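Local coordinates for 5'-methylthioadenosine nucleosidase (Arabidopsis thaliana, PDB 2QTG), which is a nucleosidase of the phosphorylase superfamily, an alpha/beta protein built round a central mixed beta-sheet flanked by helices, at residues A[27-32]-A[108-113]. Numbering follows the deposited sequence.
Sequences SSVVFV and PDIIIN
Two neighbouring parallel strands in the central sheet of this phosphorylase-superfamily fold, 28-32 and the start of 110-119, meet where Val29, Val30, Phe31 and Val32 pair with Ile110, Ile111, Ile112 and Asn113. The backbone bonds alternate as parallel pairing requires: Val30 N gives to Ile110 O, Val30 O accepts from Ile112 N at 2.8 Å, and Val32 N gives to Ile112 O. On the face carrying Val29, Phe31, Ile110 and Ile112, Ile112 CB sits over the Phe31 ring in a CH-pi contact, 4.1 Å from the centroid and 20° off the ring normal. With CG1 beside the backbone N (chi1 -47°) and the chain then extended, Ile112 CD1 reaches both Phe31 CZ (3.6 Å) and Val29 CG1; helix 234-259 covers Phe31 and Ile112. On the face of Val30, Val32 and Ile111, which helix 92-106 covers, Val30 CG2 meets CG of Pro108, in the loop leading into the second strand, at a tight 3.4 Å. At the N-terminal end, Asp109 OD2 gathers three donors: Ser27 N from above the carboxylate plane, Ser27 OG on the syn lone pair, and Ser28 N on the anti side. Asn113, whose side chain lies about 7 Å from the bound MTH, is held at both ends of its amide: OD1 bonds Lys221 NZ, while ND2 gives to Val32 O at 2.9 Å, with that oxygen only 3° out of the amide plane.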
loop_
_atom_site.group_PDB
_atom_site.type_symbol
_atom_site.label_atom_id
_atom_site.label_comp_id
_atom_site.label_asym_id
_atom_site.label_seq_id
_atom_site.Cartn_x
_atom_site.Cartn_y
_atom_site.Cartn_z
ATOM N N SER A 27 14.299 -1.103 -23.862
ATOM C CA SER A 27 13.308 -1.427 -24.868
ATOM C C SER A 27 11.871 -1.144 -24.410
ATOM O O SER A 27 10.976 -0.967 -25.241
ATOM C CB SER A 27 13.481 -2.874 -25.348
ATOM O OG SER A 27 13.120 -3.789 -24.339
ATOM N N SER A 28 11.684 -1.077 -23.094
ATOM C CA SER A 28 10.367 -0.976 -22.449
ATOM C C SER A 28 10.324 -0.049 -21.198
ATOM O O SER A 28 11.133 -0.190 -20.246
ATOM C CB SER A 28 9.851 -2.397 -22.142
ATOM O OG SER A 28 8.940 -2.427 -21.091
ATOM N N VAL A 29 9.394 0.911 -21.229
ATOM C CA VAL A 29 9.159 1.877 -20.140
ATOM C C VAL A 29 7.711 1.746 -19.649
ATOM O O VAL A 29 6.766 1.765 -20.455
ATOM C CB VAL A 29 9.386 3.338 -20.616
ATOM C CG1 VAL A 29 8.932 4.345 -19.548
ATOM C CG2 VAL A 29 10.818 3.557 -20.973
ATOM N N VAL A 30 7.536 1.553 -18.340
ATOM C CA VAL A 30 6.232 1.659 -17.705
ATOM C C VAL A 30 6.096 3.000 -16.938
ATOM O O VAL A 30 6.912 3.322 -16.071
ATOM C CB VAL A 30 5.943 0.457 -16.747
ATOM C CG1 VAL A 30 4.720 0.721 -15.866
ATOM C CG2 VAL A 30 5.759 -0.837 -17.523
ATOM N N PHE A 31 5.078 3.770 -17.289
ATOM C CA PHE A 31 4.620 4.948 -16.505
ATOM C C PHE A 31 3.548 4.522 -15.502
ATOM O O PHE A 31 2.538 3.924 -15.872
ATOM C CB PHE A 31 4.027 6.018 -17.398
ATOM C CG PHE A 31 5.027 6.844 -18.102
ATOM C CD1 PHE A 31 5.660 6.358 -19.260
ATOM C CD2 PHE A 31 5.351 8.120 -17.629
ATOM C CE1 PHE A 31 6.588 7.128 -19.920
ATOM C CE2 PHE A 31 6.295 8.913 -18.296
ATOM C CZ PHE A 31 6.909 8.422 -19.425
ATOM N N VAL A 32 3.781 4.803 -14.221
ATOM C CA VAL A 32 2.744 4.580 -13.195
ATOM C C VAL A 32 2.127 5.933 -12.830
ATOM O O VAL A 32 2.800 6.798 -12.236
ATOM C CB VAL A 32 3.327 3.880 -11.905
ATOM C CG1 VAL A 32 2.288 3.885 -10.772
ATOM C CG2 VAL A 32 3.769 2.450 -12.245
ATOM N N PRO A 108 9.202 -4.321 -17.573
ATOM C CA PRO A 108 9.838 -3.110 -18.106
ATOM C C PRO A 108 11.299 -3.022 -17.705
ATOM O O PRO A 108 11.694 -3.640 -16.713
ATOM C CB PRO A 108 9.063 -1.959 -17.434
ATOM C CG PRO A 108 8.447 -2.544 -16.232
ATOM C CD PRO A 108 8.370 -4.050 -16.381
ATOM N N ASP A 109 12.088 -2.271 -18.473
ATOM C CA ASP A 109 13.477 -1.938 -18.078
ATOM C C ASP A 109 13.565 -0.808 -17.029
ATOM O O ASP A 109 14.521 -0.714 -16.256
ATOM C CB ASP A 109 14.307 -1.632 -19.329
ATOM C CG ASP A 109 14.279 -2.779 -20.334
ATOM O OD1 ASP A 109 14.715 -3.890 -19.963
ATOM O OD2 ASP A 109 13.775 -2.595 -21.464
ATOM N N ILE A 110 12.526 0.010 -16.959
ATOM C CA ILE A 110 12.514 1.180 -16.085
ATOM C C ILE A 110 11.055 1.610 -15.816
ATOM O O ILE A 110 10.199 1.500 -16.670
ATOM C CB ILE A 110 13.366 2.321 -16.729
ATOM C CG1 ILE A 110 13.452 3.577 -15.838
ATOM C CG2 ILE A 110 12.886 2.625 -18.138
ATOM C CD1 ILE A 110 14.673 4.541 -16.215
ATOM N N ILE A 111 10.792 2.064 -14.608
ATOM C CA ILE A 111 9.493 2.596 -14.218
ATOM C C ILE A 111 9.614 4.116 -14.044
ATOM O O ILE A 111 10.578 4.591 -13.460
ATOM C CB ILE A 111 9.077 2.027 -12.835
ATOM C CG1 ILE A 111 8.951 0.513 -12.837
ATOM C CG2 ILE A 111 7.822 2.790 -12.201
ATOM C CD1 ILE A 111 7.910 -0.018 -13.720
ATOM N N ILE A 112 8.618 4.847 -14.525
ATOM C CA ILE A 112 8.503 6.266 -14.300
ATOM C C ILE A 112 7.169 6.549 -13.592
ATOM O O ILE A 112 6.085 6.397 -14.164
ATOM C CB ILE A 112 8.564 7.090 -15.614
ATOM C CG1 ILE A 112 9.727 6.635 -16.522
ATOM C CG2 ILE A 112 8.446 8.649 -15.326
ATOM C CD1 ILE A 112 9.969 7.459 -17.751
ATOM N N ASN A 113 7.265 6.982 -12.348
ATOM C CA ASN A 113 6.114 7.477 -11.590
ATOM C C ASN A 113 5.990 8.965 -11.924
ATOM O O ASN A 113 6.813 9.755 -11.538
ATOM C CB ASN A 113 6.297 7.229 -10.087
ATOM C CG ASN A 113 5.148 7.778 -9.217
ATOM O OD1 ASN A 113 5.404 8.265 -8.124
ATOM N ND2 ASN A 113 3.882 7.700 -9.710
#